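PDB 1OXJ: RNA-binding protein Smaug from Drosophila melanogaster, which probably recognises RNA through its SAM domain, as part of an RNA-binding region that joins this SAM domain to a helical PHAT domain. Local coordinates for residues 69-72 and 73-77; 79-82 and 83-87. All coordinates share one frame; numbering follows the deposited sequence.

Contact 1 closes before contact 2 opens, and the two centres lie about 9 Å apart on the same side of the chain's centre. Contact 1 is the last two turns of helix 49-77, the long helix that leads from the SAM part of the chain into the PHAT part. Contact 2 covers the short loop that follows and the start of helix 83-91. Both belong to the PHAT part. They touch directly: the E75 carbonyl probably accepts a hydrogen bond from the M81 amide, and the L76 side chain packs on A86. Helix end, turn and next helix start thus form one continuous helix-loop-helix unit in an all-helical domain.

Contact 1 of 2, residues 69-72 and 73-77; sequences LNRV and EQELL
Four main-chain bonds tie L69, N70, R71 and V72 to E73, Q74, E75 and L76, the regular i to i+4 pattern of an alpha helix. The straightest is the amide of E75 to the carbonyl of R71, with N to O at 2.8 Å and an N-H...O angle of 179°. By contrast, the L76 amide meets the V72 carbonyl in a less straight bond close to the end of the helix.

One turn apart, the side chains of R71 and E75 run alongside each other and point the same way. Their charged groups do not form a salt bridge: R71 NE stands 4.4 Å from E75 OE2. What touches is the aliphatic part of the arginine, R71 CG lying 3.0 Å from E75 OE2 and CD at 3.1 Å. With its CG anti to the carbonyl carbon (chi1 -70°) and the chain extended beyond, E75 lies back alongside the arginine, and OE2 rests against CG and CD. The guanidinium and carboxylate planes are 27° apart, and R71 NH1 has a weak, long ion pair with E89. Elsewhere, N70 OD1 accepts a hydrogen bond from R114 NH2 of helix 111-127, and E73 OE1 forms a salt bridge with the same nitrogen.

On the buried side, V72 CG1 meets L76 CD1 at 3.6 Å, again side by side. V72 and L76 make an apolar stripe that faces two helices: V118 and V122 of helix 111-127 lie against it, and so does A86 of helix 83-91.

Contact 2 of 2, residues 79-82 and 83-87; sequences GQME and LSTAV
M81 and T85 cross at about a right angle where a loop turns into helix 83-91, in the helix-loop-helix hairpin that follows helix 49-77. The methionine reaches forward, passing across the threonine on its methyl side, and M81 CG lies 3.7 Å from T85 CB. Its chain then reaches A86 with the sulfur, M81 SD resting 3.9 Å from A86 CB, and the bend at chi3 (-87°) turns the terminal methyl to the threonine methyl, M81 CE lying 3.7 Å from T85 CG2. M81 therefore covers the first turn of the helix from the loop side, and it also touches V72 and E75 of helix 49-77, so it lies between the two arms of the hairpin.

E82 sits at the N-cap position, but its carboxylate reaches the helix start through water. The side chain folds at chi2 (-72°), and OE2 accepts hydrogen bonds from two waters, one of which accepts from the L83 amide and the other from the S84 amide. A negative group here would be expected to sit well with the positive end of the helix dipole, with water as the go-between. Its main chain is bound directly: the A86 amide donates to the E82 carbonyl at 3.1 Å between N and O, closing the first helical turn.

L83 turns the other way, to T125 and L126 of helix 111-127. At the hydroxyl of T85, a third water bridges loop and helix, accepting from the E82 amide and hydrogen-bonded to T85 OG1 at 2.6 Å.

Contact 1 of 2, residues 69-72 and 73-77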
# COMPACT_ATOMS: atom_id res chain seq x y z
N LEU A 69 -5.09 -7.77 0.15
CA LEU A 69 -3.79 -8.43 0.06
C LEU A 69 -3.95 -9.94 0.21
O LEU A 69 -3.31 -10.72 -0.50
CB LEU A 69 -2.84 -7.88 1.13
CG LEU A 69 -2.43 -6.43 0.88
CD1 LEU A 69 -1.76 -5.83 2.13
CD2 LEU A 69 -1.48 -6.38 -0.32
N ASN A 70 -4.82 -10.36 1.12
CA ASN A 70 -5.06 -11.78 1.34
C ASN A 70 -5.57 -12.40 0.05
O ASN A 70 -5.11 -13.46 -0.38
CB ASN A 70 -6.10 -11.96 2.46
CG ASN A 70 -6.42 -13.41 2.74
OD1 ASN A 70 -5.53 -14.20 3.10
ND2 ASN A 70 -7.68 -13.78 2.56
N ARG A 71 -6.53 -11.73 -0.57
CA ARG A 71 -7.12 -12.19 -1.83
C ARG A 71 -6.09 -12.30 -2.94
O ARG A 71 -6.03 -13.30 -3.66
CB ARG A 71 -8.23 -11.23 -2.27
CG ARG A 71 -8.98 -11.68 -3.50
CD ARG A 71 -9.17 -10.53 -4.47
NE ARG A 71 -9.76 -9.36 -3.84
CZ ARG A 71 -9.92 -8.19 -4.46
NH1 ARG A 71 -9.52 -8.05 -5.72
NH2 ARG A 71 -10.46 -7.17 -3.82
N VAL A 72 -5.27 -11.26 -3.10
CA VAL A 72 -4.25 -11.26 -4.14
C VAL A 72 -3.28 -12.40 -3.91
O VAL A 72 -2.91 -13.12 -4.84
CB VAL A 72 -3.49 -9.91 -4.18
CG1 VAL A 72 -2.26 -10.03 -5.08
CG2 VAL A 72 -4.41 -8.82 -4.69
N GLU A 73 -2.86 -12.57 -2.67
CA GLU A 73 -1.94 -13.65 -2.34
C GLU A 73 -2.54 -14.97 -2.82
O GLU A 73 -1.91 -15.74 -3.54
CB GLU A 73 -1.73 -13.72 -0.82
CG GLU A 73 -0.83 -14.87 -0.38
CD GLU A 73 -0.71 -14.98 1.12
OE1 GLU A 73 -0.48 -13.94 1.78
OE2 GLU A 73 -0.84 -16.10 1.65
N GLN A 74 -3.78 -15.22 -2.40
CA GLN A 74 -4.50 -16.43 -2.74
C GLN A 74 -4.67 -16.68 -4.23
O GLN A 74 -4.29 -17.73 -4.74
CB GLN A 74 -5.88 -16.39 -2.07
CG GLN A 74 -6.74 -17.60 -2.33
CD GLN A 74 -8.13 -17.41 -1.76
OE1 GLN A 74 -8.30 -17.18 -0.56
NE2 GLN A 74 -9.14 -17.51 -2.63
N GLU A 75 -5.23 -15.70 -4.94
CA GLU A 75 -5.46 -15.83 -6.37
C GLU A 75 -4.20 -15.91 -7.23
O GLU A 75 -4.25 -16.39 -8.36
CB GLU A 75 -6.36 -14.71 -6.86
CG GLU A 75 -7.79 -14.85 -6.38
CD GLU A 75 -8.69 -13.76 -6.90
OE1 GLU A 75 -8.71 -13.54 -8.13
OE2 GLU A 75 -9.39 -13.13 -6.09
N LEU A 76 -3.07 -15.44 -6.71
CA LEU A 76 -1.83 -15.53 -7.47
C LEU A 76 -1.30 -16.95 -7.29
O LEU A 76 -0.78 -17.57 -8.22
CB LEU A 76 -0.79 -14.52 -6.97
CG LEU A 76 -0.96 -13.07 -7.45
CD1 LEU A 76 0.07 -12.20 -6.76
CD2 LEU A 76 -0.81 -13.00 -8.96
N LEU A 77 -1.42 -17.46 -6.07
CA LEU A 77 -0.96 -18.81 -5.76
C LEU A 77 -1.78 -19.86 -6.50
O LEU A 77 -1.29 -20.94 -6.80
CB LEU A 77 -1.05 -19.07 -4.26
CG LEU A 77 -0.08 -18.31 -3.36
CD1 LEU A 77 -0.41 -18.59 -1.90
CD2 LEU A 77 1.35 -18.73 -3.67

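Contact 2 of 2, residues 79-82 and 83-87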
# COMPACT_ATOMS: atom_id res chain seq x y z
N GLY A 79 -3.20 -19.23 -9.44
CA GLY A 79 -3.06 -18.99 -10.87
C GLY A 79 -4.29 -18.31 -11.44
O GLY A 79 -4.43 -18.18 -12.65
N GLN A 80 -5.19 -17.88 -10.56
CA GLN A 80 -6.42 -17.22 -10.99
C GLN A 80 -6.23 -15.75 -11.36
O GLN A 80 -6.97 -15.21 -12.19
CB GLN A 80 -7.49 -17.31 -9.89
CG GLN A 80 -8.02 -18.71 -9.61
CD GLN A 80 -8.72 -19.32 -10.81
OE1 GLN A 80 -9.65 -18.74 -11.36
NE2 GLN A 80 -8.28 -20.51 -11.21
N MET A 81 -5.26 -15.09 -10.74
CA MET A 81 -5.01 -13.66 -11.00
C MET A 81 -3.77 -13.40 -11.83
O MET A 81 -2.74 -14.05 -11.63
CB MET A 81 -4.89 -12.92 -9.66
CG MET A 81 -4.66 -11.40 -9.77
SD MET A 81 -4.64 -10.56 -8.15
CE MET A 81 -6.41 -10.24 -7.95
N GLU A 82 -3.87 -12.47 -12.78
CA GLU A 82 -2.75 -12.08 -13.63
C GLU A 82 -1.83 -11.16 -12.83
O GLU A 82 -2.28 -10.45 -11.92
CB GLU A 82 -3.23 -11.33 -14.87
CG GLU A 82 -3.92 -12.21 -15.88
CD GLU A 82 -2.94 -13.12 -16.60
OE1 GLU A 82 -3.37 -14.18 -17.08
OE2 GLU A 82 -1.75 -12.75 -16.69
N LEU A 83 -0.54 -11.15 -13.18
CA LEU A 83 0.41 -10.29 -12.49
C LEU A 83 0.06 -8.83 -12.69
O LEU A 83 0.21 -8.02 -11.77
CB LEU A 83 1.83 -10.55 -13.00
CG LEU A 83 2.46 -11.87 -12.57
CD1 LEU A 83 3.88 -11.95 -13.12
CD2 LEU A 83 2.46 -11.96 -11.05
N SER A 84 -0.41 -8.48 -13.89
CA SER A 84 -0.77 -7.09 -14.15
C SER A 84 -1.85 -6.66 -13.17
O SER A 84 -1.81 -5.54 -12.66
CB SER A 84 -1.27 -6.92 -15.60
OG SER A 84 -2.49 -7.62 -15.81
N THR A 85 -2.79 -7.55 -12.87
CA THR A 85 -3.86 -7.22 -11.93
C THR A 85 -3.31 -7.05 -10.52
O THR A 85 -3.65 -6.08 -9.83
CB THR A 85 -4.94 -8.33 -11.89
OG1 THR A 85 -5.56 -8.44 -13.19
CG2 THR A 85 -6.00 -8.02 -10.83
N ALA A 86 -2.48 -7.99 -10.09
CA ALA A 86 -1.89 -7.93 -8.75
C ALA A 86 -1.09 -6.65 -8.57
O ALA A 86 -1.15 -6.02 -7.51
CB ALA A 86 -0.99 -9.15 -8.52
N VAL A 87 -0.35 -6.24 -9.60
CA VAL A 87 0.45 -5.03 -9.48
C VAL A 87 -0.43 -3.79 -9.44
O VAL A 87 -0.09 -2.79 -8.81
CB VAL A 87 1.50 -4.96 -10.62
CG1 VAL A 87 2.22 -3.63 -10.58
CG2 VAL A 87 2.51 -6.09 -10.45
O HOH W 1 -0.22 -9.92 -16.29
O HOH W 2 0.34 -13.30 -14.90
O HOH W 3 -6.43 -10.90 -13.43